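Local coordinates for protein glycoside hydrolase, GH17 family (Formosa sp. Hel1_33_131, PDB 6FCG) that probably cleaves internal beta-1,3-glucosidic bonds of laminarin, an algal storage glucan, as an endo-acting laminarinase of glycoside hydrolase family 17, at residues A[49-54]-A[83-88]; A[204-209]-A[235-240]; A[242-247]-A[279-284]; A[299-304]-A[343-348]. All coordinates share one frame; numbering follows the deposited sequence.

Interactions 1, 2 and 4 lie in the wall of one parallel barrel, whereas interaction 3 sits at its rim and is only partly buried. The contrast follows position in the fold. Interaction 1 is a run of parallel bridges between two strands; interaction 4 has a single bridge, where 343-348 completes the ring and touches interaction 1 through Phe348 and Ser53. Interaction 2 has diverging backbones, with side chains of Asp236 and Thr208 supplying much of the bonding. It shares the barrel wall with interaction 4, since strands 238-241 and 301-305 are neighbours. Interaction 3, directly after strand 238-241, joins a short helix and its lead-in to a long helix by polar side chains, a water and a small apolar patch.

Interaction 1 (A[49-54]-A[83-88]); sequences YLAISY and IRILRT
The Tyr49 ring meets the Arg84 side chain at a slant, with CD2 of Tyr49 3.8 Å from CB of Arg84; the ring and guanidinium planes stand 82° apart, so the two flat groups do not stack on each other. Arg84 bends at its second torsion, which carries its NH1 back to Ile83 O and to His79 O. At the far end the Tyr54 ring lies obliquely to Leu86 CD2, while the closest side-chain approach is Tyr54 CB to Leu86 CB, 4.0 Å; the hydroxyl bonds Asp74. The Arg87 guanidinium passes the hydroxyl of Ser53 without bonding it, and pairs instead with Asn168 and Glu305, while Ser53 OG bonds Phe348 O.

Between these groups strands 50-53 and 83-87 run parallel, 24° apart, in register from Ala51-Ile85 to Ser53-Arg87 and irregular at the Leu50 end. Arg84 N gives Leu50 O a bond of 2.9 Å in the carbonyl plane; Ile52 N meets Ile85 O at 3.2 Å, and Tyr54 N meets Arg87 O at 3.1 Å. The side chains sort by face. Ala51 CB rests 3.6 Å from Ile85 CG2 on the face that also carries Ser53 and Arg87. On the reverse face, shared with Leu86, Ile52 has CG1 anti to its backbone N (chi1 -161°), which leaves CG2 between N and the carbonyl carbon, where it abuts Ile83 CG2 at 3.6 Å.

This is the first beta-alpha-beta unit of a TIM barrel, with helix 68-80 between the strands. Tyr54 and Leu86 lie against helices 68-80 and 95-109, strand 116-121 continues the sheet beyond 83-87, and Ala51 and Arg87 face Phe348 on the inner side.

Interaction 2 (A[204-209]-A[235-240]); sequences DLWITS and VDYLSV
The backbones of Trp206-Ser209 and Leu238-Val240 run in the same general direction but diverge by 41°, with 5.7 Å between the strand axes at their closest, so the bonds gather where the second segment leaves helix 226-234. There Asp236 grips both backbone polar atoms of Ile207: Asp236 N donates to Ile207 O at 2.8 Å, and Ile207 N donates, also at 2.8 Å, to Asp236 OD2, which accepts with the lone pair turned away from the other carboxylate oxygen. The same aspartate lays its CB over one face of the Trp206 indole, 3.6 Å from the centroid of the five-membered ring in a CH-pi contact, with the carboxylate plane only 10° from that of the ring.

Beyond it, Tyr237 swings its ring back toward the first segment, CG lying between its backbone N and carbonyl carbon (chi1 78°). One ring face receives Thr208 CB at 4.0 Å from the centroid, while CD1 touches Trp206 CE3 at 3.5 Å, an oblique aromatic meeting. Thr208 OG1 donates to Tyr237 O over 2.7 Å, from above the carbonyl plane, and accepts a weak bond from Ser239 N.

Inside the barrel the Tyr237 ring also meets His302, and both Trp206 and Tyr237 touch Leu44, whereas Ile207 turns to helix 182-197. Two side chains, Asp236 and Thr208, thus stand in for part of a regular strand pairing. Since Asp236 OD2 is additionally held by Lys196 and Gln193, its negative charge is probably well stabilised, and the carboxylate acts as a fixed acceptor joining this helix-to-strand turn to its neighbours.

Interaction 3 (A[242-247]-A[279-284]); sequences TYPMHD and TYAVSQ
Tyr280 and Asp247 meet nearly perpendicularly: the carboxylate plane of Asp247 stands 88° from the tyrosine ring, and its OD2 lies at the ring edge, where the phenol OH donates to it over 2.9 Å. The hydroxyl approaches from above the carboxylate plane. Tyr280 extends CG anti to its backbone N (chi1 -173°), which sends the ring out from helix 266-294 to the short helix 244-250; Asn251 takes a further bond with the same OH, and Phe254 stacks on the ring.

One turn on, Gln284 spreads its amide between two partners. Its OE1 accepts the Thr242 hydroxyl at 2.7 Å, the donor tilted 23° from the carbonyl plane, and its NE2 reaches a water at 3.0 Å. That water in turn gives a hydrogen to Asp247 OD2, which it approaches to 2.6 Å, and so bridges the amide and the carboxylate. Held at both ends, the amide is restrained in its rotation.

Beneath the polar row lies an apolar one. Ala281 CB faces Pro244 CG at 3.8 Å, and Pro244 CB comes within 4.1 Å of Tyr280 CD2. Pro244 is the first residue of its helix, a place where proline's missing amide hydrogen costs nothing, and Tyr243 is the N-cap.

Ser283, on the outer side of the long helix, binds Leu134 O of the second subunit. The short helix belongs to the beta-alpha connection of a TIM barrel: it comes directly after strand 238-241 and is held against helix 266-294, the longer helix that leads on to strand 301-305.

Interaction 4 (A[299-304]-A[343-348]); sequences KPIHIG and ANMSCF
Ile303 O is held from the second segment by the amide of Phe348, 2.9 Å away and nearly straight (166° at the hydrogen), and by a CA-H...O contact from Cys347. In return Ile303 N donates to Ser346 O at 3.0 Å, so Ile303 and Cys347 form a single bridge between segments running about 22° apart. One residue earlier, a side chain extends the pairing: Ser346 N donates to His302 ND1 over 3.1 Å, coming in tilted 28° from the imidazole plane. This nitrogen therefore serves as the acceptor, while the ring edge lies against the backbone of Met345.

In a TIM barrel the eighth strand must close the ring between the seventh and the first. Residues 343-348 take that place, even though they are too irregular to count as a strand: they follow helix 326-342, which ends in a Schellman motif at Asn344, lie beside strand 301-305, and accept a hydrogen bond from Ser53 OG of strand 50-53 at Phe348 O.

The side chains divide accordingly. His302, Ser346 and Phe348 turn inward, where all three touch Leu44 and His302 meets the Tyr237 ring. On the outer side Ile303 CG2 packs 4.0 Å from Cys347 SG. Met345, extended beyond CG, runs its methyl CE to 4.2 Å from Ile301 CB, and Trp339 of helix 326-342 covers both Met345 and Ile303.

Interaction 1 (A[49-54]-A[83-88])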
# COMPACT_ATOMS: atom_id res chain seq x y z
N TYR A 49 -17.20 -46.88 -9.71
CA TYR A 49 -15.91 -46.56 -10.37
C TYR A 49 -15.50 -45.08 -10.20
O TYR A 49 -15.54 -44.28 -11.17
CB TYR A 49 -15.98 -46.93 -11.87
CG TYR A 49 -16.42 -48.34 -12.16
CD1 TYR A 49 -17.76 -48.67 -12.29
CD2 TYR A 49 -15.46 -49.37 -12.32
CE1 TYR A 49 -18.15 -49.97 -12.56
CE2 TYR A 49 -15.85 -50.67 -12.60
CZ TYR A 49 -17.19 -50.97 -12.71
OH TYR A 49 -17.54 -52.25 -13.00
N LEU A 50 -15.12 -44.72 -8.97
CA LEU A 50 -14.70 -43.33 -8.66
C LEU A 50 -13.47 -42.95 -9.47
O LEU A 50 -12.55 -43.76 -9.63
CB LEU A 50 -14.36 -43.15 -7.18
CG LEU A 50 -15.53 -43.18 -6.19
CD1 LEU A 50 -15.02 -43.03 -4.76
CD2 LEU A 50 -16.60 -42.14 -6.48
N ALA A 51 -13.50 -41.73 -10.00
CA ALA A 51 -12.45 -41.20 -10.86
C ALA A 51 -11.56 -40.22 -10.12
O ALA A 51 -11.98 -39.65 -9.10
CB ALA A 51 -13.08 -40.52 -12.06
N ILE A 52 -10.36 -40.02 -10.66
CA ILE A 52 -9.39 -39.07 -10.14
C ILE A 52 -8.46 -38.61 -11.27
O ILE A 52 -8.15 -39.39 -12.16
CB ILE A 52 -8.57 -39.70 -8.98
CG1 ILE A 52 -7.88 -38.65 -8.12
CG2 ILE A 52 -7.51 -40.68 -9.46
CD1 ILE A 52 -8.10 -38.87 -6.63
N SER A 53 -7.97 -37.38 -11.19
CA SER A 53 -6.82 -36.95 -12.00
C SER A 53 -5.51 -37.42 -11.33
O SER A 53 -5.36 -37.29 -10.09
CB SER A 53 -6.84 -35.44 -12.21
OG SER A 53 -7.90 -35.08 -13.07
N TYR A 54 -4.57 -37.95 -12.11
CA TYR A 54 -3.35 -38.55 -11.54
C TYR A 54 -2.05 -38.19 -12.24
O TYR A 54 -1.93 -38.21 -13.47
CB TYR A 54 -3.47 -40.08 -11.45
CG TYR A 54 -2.18 -40.75 -11.00
CD1 TYR A 54 -1.83 -40.80 -9.68
CD2 TYR A 54 -1.29 -41.28 -11.93
CE1 TYR A 54 -0.63 -41.38 -9.27
CE2 TYR A 54 -0.09 -41.86 -11.54
CZ TYR A 54 0.23 -41.90 -10.20
OH TYR A 54 1.40 -42.50 -9.83
N ILE A 83 -10.71 -45.91 -5.89
CA ILE A 83 -10.52 -45.26 -7.20
C ILE A 83 -10.40 -46.40 -8.21
O ILE A 83 -9.62 -47.33 -8.01
CB ILE A 83 -9.24 -44.39 -7.24
CG1 ILE A 83 -9.19 -43.34 -6.11
CG2 ILE A 83 -9.06 -43.76 -8.60
CD1 ILE A 83 -10.15 -42.20 -6.19
N ARG A 84 -11.16 -46.31 -9.29
CA ARG A 84 -11.09 -47.30 -10.38
C ARG A 84 -10.79 -46.75 -11.75
O ARG A 84 -10.59 -47.51 -12.70
CB ARG A 84 -12.41 -48.08 -10.45
CG ARG A 84 -12.74 -48.92 -9.21
CD ARG A 84 -11.75 -50.06 -9.03
NE ARG A 84 -12.01 -50.83 -7.82
CZ ARG A 84 -11.45 -50.62 -6.63
NH1 ARG A 84 -10.56 -49.66 -6.42
NH2 ARG A 84 -11.81 -51.41 -5.62
N ILE A 85 -10.79 -45.43 -11.91
CA ILE A 85 -10.38 -44.86 -13.20
C ILE A 85 -9.55 -43.62 -12.97
O ILE A 85 -9.84 -42.80 -12.10
CB ILE A 85 -11.59 -44.63 -14.15
CG1 ILE A 85 -11.12 -44.04 -15.45
CG2 ILE A 85 -12.66 -43.76 -13.50
CD1 ILE A 85 -12.11 -44.21 -16.58
N LEU A 86 -8.45 -43.52 -13.71
CA LEU A 86 -7.63 -42.33 -13.63
C LEU A 86 -7.45 -41.65 -14.97
O LEU A 86 -7.74 -42.20 -16.02
CB LEU A 86 -6.33 -42.55 -12.83
CG LEU A 86 -5.52 -43.76 -13.11
CD1 LEU A 86 -4.50 -43.49 -14.19
CD2 LEU A 86 -4.76 -44.19 -11.89
N ARG A 87 -7.02 -40.40 -14.88
CA ARG A 87 -6.83 -39.49 -15.99
C ARG A 87 -5.40 -39.03 -16.09
O ARG A 87 -4.74 -38.76 -15.09
CB ARG A 87 -7.64 -38.26 -15.70
CG ARG A 87 -7.92 -37.47 -16.92
CD ARG A 87 -8.49 -36.11 -16.60
NE ARG A 87 -8.18 -35.30 -17.76
CZ ARG A 87 -8.12 -33.99 -17.79
NH1 ARG A 87 -8.45 -33.25 -16.73
NH2 ARG A 87 -7.75 -33.42 -18.94
N THR A 88 -4.98 -38.82 -17.31
CA THR A 88 -3.60 -38.54 -17.67
C THR A 88 -3.56 -37.41 -18.72
O THR A 88 -4.60 -37.12 -19.35
CB THR A 88 -2.99 -39.87 -18.16
OG1 THR A 88 -2.02 -40.32 -17.19
CG2 THR A 88 -2.38 -39.79 -19.56

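Interaction 2 (A[204-209]-A[235-240])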
# COMPACT_ATOMS: atom_id res chain seq x y z
N ASP A 204 -16.24 -49.47 -28.69
CA ASP A 204 -16.62 -49.01 -27.35
C ASP A 204 -15.68 -47.98 -26.67
O ASP A 204 -15.97 -47.51 -25.56
CB ASP A 204 -16.76 -50.22 -26.43
CG ASP A 204 -17.93 -51.12 -26.82
OD1 ASP A 204 -19.04 -50.60 -27.05
OD2 ASP A 204 -17.73 -52.36 -26.85
N LEU A 205 -14.57 -47.66 -27.34
CA LEU A 205 -13.63 -46.65 -26.89
C LEU A 205 -14.25 -45.29 -27.08
O LEU A 205 -14.71 -44.97 -28.17
CB LEU A 205 -12.33 -46.72 -27.70
CG LEU A 205 -11.23 -45.73 -27.35
CD1 LEU A 205 -10.56 -46.12 -26.05
CD2 LEU A 205 -10.20 -45.66 -28.44
N TRP A 206 -14.31 -44.51 -26.02
CA TRP A 206 -14.97 -43.22 -26.07
C TRP A 206 -13.96 -42.11 -26.34
O TRP A 206 -12.85 -42.14 -25.81
CB TRP A 206 -15.79 -42.99 -24.78
CG TRP A 206 -17.22 -43.45 -24.90
CD1 TRP A 206 -17.73 -44.29 -25.84
CD2 TRP A 206 -18.31 -43.09 -24.04
NE1 TRP A 206 -19.07 -44.49 -25.62
CE2 TRP A 206 -19.45 -43.78 -24.52
CE3 TRP A 206 -18.44 -42.28 -22.92
CZ2 TRP A 206 -20.70 -43.67 -23.93
CZ3 TRP A 206 -19.68 -42.17 -22.31
CH2 TRP A 206 -20.80 -42.86 -22.82
N ILE A 207 -14.36 -41.14 -27.16
CA ILE A 207 -13.51 -40.01 -27.51
C ILE A 207 -14.11 -38.75 -26.96
O ILE A 207 -15.32 -38.55 -27.01
CB ILE A 207 -13.37 -39.89 -29.02
CG1 ILE A 207 -13.03 -41.24 -29.65
CG2 ILE A 207 -12.29 -38.86 -29.36
CD1 ILE A 207 -11.72 -41.87 -29.19
N THR A 208 -13.26 -37.88 -26.42
CA THR A 208 -13.71 -36.58 -25.87
C THR A 208 -12.62 -35.55 -26.03
O THR A 208 -11.59 -35.82 -26.66
CB THR A 208 -14.09 -36.71 -24.36
OG1 THR A 208 -14.75 -35.53 -23.91
CG2 THR A 208 -12.86 -36.98 -23.48
N SER A 209 -12.88 -34.36 -25.50
CA SER A 209 -11.86 -33.36 -25.25
C SER A 209 -12.10 -32.85 -23.85
O SER A 209 -13.24 -32.70 -23.45
CB SER A 209 -11.95 -32.21 -26.24
OG SER A 209 -10.87 -31.31 -26.08
N VAL A 235 -17.85 -35.85 -30.49
CA VAL A 235 -17.38 -36.54 -29.26
C VAL A 235 -18.41 -37.53 -28.71
O VAL A 235 -19.60 -37.39 -28.99
CB VAL A 235 -16.99 -35.57 -28.10
CG1 VAL A 235 -15.81 -34.72 -28.52
CG2 VAL A 235 -18.14 -34.70 -27.64
N ASP A 236 -17.96 -38.53 -27.97
CA ASP A 236 -18.90 -39.45 -27.31
C ASP A 236 -19.47 -38.82 -26.06
O ASP A 236 -20.63 -39.09 -25.71
CB ASP A 236 -18.23 -40.78 -27.01
CG ASP A 236 -17.89 -41.56 -28.27
OD1 ASP A 236 -18.82 -42.05 -28.93
OD2 ASP A 236 -16.67 -41.71 -28.60
N TYR A 237 -18.69 -37.97 -25.38
CA TYR A 237 -19.18 -37.16 -24.26
C TYR A 237 -18.35 -35.88 -24.10
O TYR A 237 -17.32 -35.73 -24.75
CB TYR A 237 -19.15 -37.99 -22.97
CG TYR A 237 -17.77 -38.15 -22.30
CD1 TYR A 237 -16.88 -39.10 -22.73
CD2 TYR A 237 -17.41 -37.36 -21.21
CE1 TYR A 237 -15.65 -39.26 -22.10
CE2 TYR A 237 -16.19 -37.51 -20.58
CZ TYR A 237 -15.31 -38.46 -21.03
OH TYR A 237 -14.08 -38.63 -20.40
N LEU A 238 -18.80 -35.00 -23.20
CA LEU A 238 -18.10 -33.75 -22.88
C LEU A 238 -17.43 -33.87 -21.52
O LEU A 238 -18.09 -34.09 -20.52
CB LEU A 238 -19.06 -32.56 -22.86
CG LEU A 238 -19.53 -32.00 -24.21
CD1 LEU A 238 -20.55 -32.93 -24.88
CD2 LEU A 238 -20.16 -30.63 -24.03
N SER A 239 -16.11 -33.67 -21.50
CA SER A 239 -15.32 -33.63 -20.26
C SER A 239 -15.09 -32.12 -19.88
O SER A 239 -14.35 -31.40 -20.53
CB SER A 239 -14.01 -34.38 -20.45
OG SER A 239 -13.30 -34.50 -19.24
N VAL A 240 -15.74 -31.69 -18.80
CA VAL A 240 -15.89 -30.30 -18.46
C VAL A 240 -15.10 -29.97 -17.22
O VAL A 240 -15.21 -30.69 -16.21
CB VAL A 240 -17.38 -29.98 -18.21
CG1 VAL A 240 -17.55 -28.59 -17.63
CG2 VAL A 240 -18.14 -30.12 -19.50

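Interaction 3 (A[242-247]-A[279-284])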
# COMPACT_ATOMS: atom_id res chain seq x y z
N THR A 242 -14.37 -27.10 -14.11
CA THR A 242 -14.85 -25.93 -13.37
C THR A 242 -14.05 -25.75 -12.10
O THR A 242 -13.81 -26.73 -11.40
CB THR A 242 -16.35 -26.06 -13.06
OG1 THR A 242 -16.75 -24.99 -12.20
CG2 THR A 242 -16.67 -27.38 -12.38
N TYR A 243 -13.66 -24.51 -11.81
CA TYR A 243 -12.73 -24.21 -10.71
C TYR A 243 -13.14 -23.04 -9.82
O TYR A 243 -12.58 -21.96 -9.90
CB TYR A 243 -11.31 -24.00 -11.26
CG TYR A 243 -10.47 -25.27 -11.33
CD1 TYR A 243 -9.84 -25.76 -10.19
CD2 TYR A 243 -10.31 -25.97 -12.53
CE1 TYR A 243 -9.08 -26.91 -10.24
CE2 TYR A 243 -9.55 -27.13 -12.60
CZ TYR A 243 -8.94 -27.59 -11.45
OH TYR A 243 -8.16 -28.71 -11.48
N PRO A 244 -14.13 -23.27 -8.94
CA PRO A 244 -14.50 -22.25 -7.96
C PRO A 244 -13.29 -21.72 -7.17
O PRO A 244 -13.23 -20.51 -6.93
CB PRO A 244 -15.50 -22.98 -7.03
CG PRO A 244 -15.91 -24.21 -7.73
CD PRO A 244 -15.12 -24.37 -8.99
N MET A 245 -12.36 -22.60 -6.75
CA MET A 245 -11.22 -22.15 -5.93
C MET A 245 -10.52 -20.98 -6.58
O MET A 245 -10.27 -19.97 -5.96
CB MET A 245 -10.22 -23.27 -5.69
CG MET A 245 -9.18 -22.92 -4.62
SD MET A 245 -7.49 -23.34 -5.07
CE MET A 245 -7.16 -22.28 -6.45
N HIS A 246 -10.22 -21.11 -7.87
CA HIS A 246 -9.60 -20.03 -8.61
C HIS A 246 -10.47 -18.79 -8.67
O HIS A 246 -9.96 -17.69 -8.59
CB HIS A 246 -9.21 -20.49 -10.01
CG HIS A 246 -8.04 -21.40 -10.01
ND1 HIS A 246 -8.12 -22.74 -10.34
CD2 HIS A 246 -6.75 -21.18 -9.66
CE1 HIS A 246 -6.92 -23.29 -10.22
NE2 HIS A 246 -6.08 -22.37 -9.81
N ASP A 247 -11.78 -18.98 -8.84
CA ASP A 247 -12.68 -17.87 -8.93
C ASP A 247 -12.88 -17.15 -7.60
O ASP A 247 -13.25 -15.98 -7.61
CB ASP A 247 -14.00 -18.28 -9.60
CG ASP A 247 -13.86 -18.47 -11.11
OD1 ASP A 247 -12.85 -18.02 -11.69
OD2 ASP A 247 -14.77 -19.05 -11.75
N THR A 279 -22.10 -25.00 -5.33
CA THR A 279 -23.19 -24.56 -6.20
C THR A 279 -22.72 -23.83 -7.43
O THR A 279 -23.33 -23.93 -8.52
CB THR A 279 -24.08 -23.66 -5.31
OG1 THR A 279 -25.03 -24.48 -4.63
CG2 THR A 279 -24.75 -22.58 -6.09
N TYR A 280 -21.66 -23.04 -7.26
CA TYR A 280 -21.06 -22.32 -8.36
C TYR A 280 -20.58 -23.28 -9.45
O TYR A 280 -20.79 -23.04 -10.62
CB TYR A 280 -19.90 -21.51 -7.80
CG TYR A 280 -19.25 -20.57 -8.75
CD1 TYR A 280 -19.79 -19.30 -8.96
CD2 TYR A 280 -18.08 -20.91 -9.39
CE1 TYR A 280 -19.18 -18.41 -9.83
CE2 TYR A 280 -17.45 -20.04 -10.26
CZ TYR A 280 -17.99 -18.78 -10.47
OH TYR A 280 -17.36 -17.92 -11.35
N ALA A 281 -19.90 -24.35 -9.04
CA ALA A 281 -19.44 -25.40 -9.97
C ALA A 281 -20.60 -26.09 -10.67
O ALA A 281 -20.54 -26.34 -11.87
CB ALA A 281 -18.57 -26.44 -9.24
N VAL A 282 -21.64 -26.36 -9.91
CA VAL A 282 -22.81 -26.99 -10.46
C VAL A 282 -23.41 -26.09 -11.57
O VAL A 282 -23.78 -26.58 -12.63
CB VAL A 282 -23.89 -27.32 -9.38
CG1 VAL A 282 -25.10 -27.97 -10.03
CG2 VAL A 282 -23.34 -28.23 -8.30
N SER A 283 -23.48 -24.79 -11.30
CA SER A 283 -24.01 -23.82 -12.28
C SER A 283 -23.23 -23.79 -13.57
O SER A 283 -23.84 -23.68 -14.65
CB SER A 283 -24.01 -22.39 -11.72
OG SER A 283 -25.17 -22.16 -10.97
N GLN A 284 -21.90 -23.85 -13.45
CA GLN A 284 -21.03 -23.86 -14.63
C GLN A 284 -21.21 -25.13 -15.46
O GLN A 284 -21.29 -25.07 -16.68
CB GLN A 284 -19.57 -23.64 -14.26
CG GLN A 284 -19.35 -22.25 -13.69
CD GLN A 284 -17.90 -21.83 -13.60
OE1 GLN A 284 -16.97 -22.65 -13.45
NE2 GLN A 284 -17.69 -20.53 -13.72
O HOH W 1 -15.35 -18.66 -14.29

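Interaction 4 (A[299-304]-A[343-348])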
# COMPACT_ATOMS: atom_id res chain seq x y z
N LYS A 299 -25.90 -35.29 -25.16
CA LYS A 299 -24.65 -36.00 -24.87
C LYS A 299 -24.46 -36.02 -23.38
O LYS A 299 -24.84 -35.07 -22.70
CB LYS A 299 -23.44 -35.28 -25.48
CG LYS A 299 -23.39 -35.36 -26.97
CD LYS A 299 -22.46 -36.45 -27.43
CE LYS A 299 -22.85 -36.90 -28.83
NZ LYS A 299 -22.03 -36.43 -29.95
N PRO A 300 -23.84 -37.08 -22.86
CA PRO A 300 -23.46 -37.02 -21.46
C PRO A 300 -22.38 -35.94 -21.19
O PRO A 300 -21.55 -35.63 -22.05
CB PRO A 300 -22.90 -38.42 -21.17
CG PRO A 300 -23.14 -39.22 -22.41
CD PRO A 300 -23.27 -38.26 -23.53
N ILE A 301 -22.43 -35.39 -19.98
CA ILE A 301 -21.41 -34.51 -19.48
C ILE A 301 -20.81 -35.17 -18.24
O ILE A 301 -21.55 -35.65 -17.36
CB ILE A 301 -21.99 -33.13 -19.11
CG1 ILE A 301 -22.49 -32.45 -20.39
CG2 ILE A 301 -20.93 -32.27 -18.45
CD1 ILE A 301 -23.44 -31.32 -20.12
N HIS A 302 -19.47 -35.17 -18.19
CA HIS A 302 -18.72 -35.57 -16.99
C HIS A 302 -17.72 -34.50 -16.57
O HIS A 302 -17.28 -33.70 -17.39
CB HIS A 302 -18.05 -36.91 -17.24
CG HIS A 302 -19.04 -38.01 -17.48
ND1 HIS A 302 -19.86 -38.47 -16.47
CD2 HIS A 302 -19.44 -38.65 -18.60
CE1 HIS A 302 -20.68 -39.38 -16.95
NE2 HIS A 302 -20.45 -39.51 -18.24
N ILE A 303 -17.38 -34.47 -15.29
CA ILE A 303 -16.41 -33.50 -14.79
C ILE A 303 -15.01 -34.07 -14.96
O ILE A 303 -14.60 -34.97 -14.25
CB ILE A 303 -16.69 -33.09 -13.33
CG1 ILE A 303 -18.14 -32.57 -13.19
CG2 ILE A 303 -15.70 -32.02 -12.88
CD1 ILE A 303 -18.53 -31.44 -14.13
N GLY A 304 -14.29 -33.49 -15.90
CA GLY A 304 -12.92 -33.87 -16.17
C GLY A 304 -11.88 -33.28 -15.23
O GLY A 304 -10.75 -33.79 -15.16
N ALA A 343 -25.88 -36.97 -9.54
CA ALA A 343 -26.14 -36.59 -10.94
C ALA A 343 -25.63 -37.62 -11.97
O ALA A 343 -25.74 -37.40 -13.17
CB ALA A 343 -25.49 -35.24 -11.20
N ASN A 344 -25.12 -38.75 -11.50
CA ASN A 344 -24.45 -39.78 -12.34
C ASN A 344 -23.38 -39.20 -13.29
O ASN A 344 -23.39 -39.43 -14.49
CB ASN A 344 -25.50 -40.66 -13.07
CG ASN A 344 -26.44 -41.44 -12.10
OD1 ASN A 344 -26.08 -42.38 -11.32
ND2 ASN A 344 -27.69 -41.04 -12.17
N MET A 345 -22.47 -38.44 -12.71
CA MET A 345 -21.27 -37.96 -13.39
C MET A 345 -20.04 -38.56 -12.71
O MET A 345 -19.99 -38.70 -11.50
CB MET A 345 -21.19 -36.42 -13.34
CG MET A 345 -22.33 -35.69 -14.04
SD MET A 345 -22.38 -33.89 -13.78
CE MET A 345 -23.38 -33.55 -15.22
N SER A 346 -19.07 -38.96 -13.51
CA SER A 346 -17.71 -39.10 -13.06
C SER A 346 -17.10 -37.72 -12.73
O SER A 346 -17.44 -36.69 -13.32
CB SER A 346 -16.88 -39.84 -14.12
OG SER A 346 -17.20 -41.23 -14.14
N CYS A 347 -16.23 -37.72 -11.75
CA CYS A 347 -15.43 -36.57 -11.45
C CYS A 347 -13.98 -37.00 -11.31
O CYS A 347 -13.62 -37.63 -10.32
CB CYS A 347 -15.90 -35.89 -10.16
SG CYS A 347 -14.87 -34.44 -9.81
N PHE A 348 -13.14 -36.59 -12.27
CA PHE A 348 -11.72 -36.87 -12.22
C PHE A 348 -11.10 -35.79 -11.35
O PHE A 348 -10.50 -34.85 -11.84
CB PHE A 348 -11.13 -36.87 -13.63
CG PHE A 348 -11.59 -38.06 -14.47
CD1 PHE A 348 -12.83 -38.06 -15.10
CD2 PHE A 348 -10.77 -39.17 -14.61
CE1 PHE A 348 -13.23 -39.15 -15.84
CE2 PHE A 348 -11.17 -40.25 -15.36
CZ PHE A 348 -12.40 -40.24 -15.99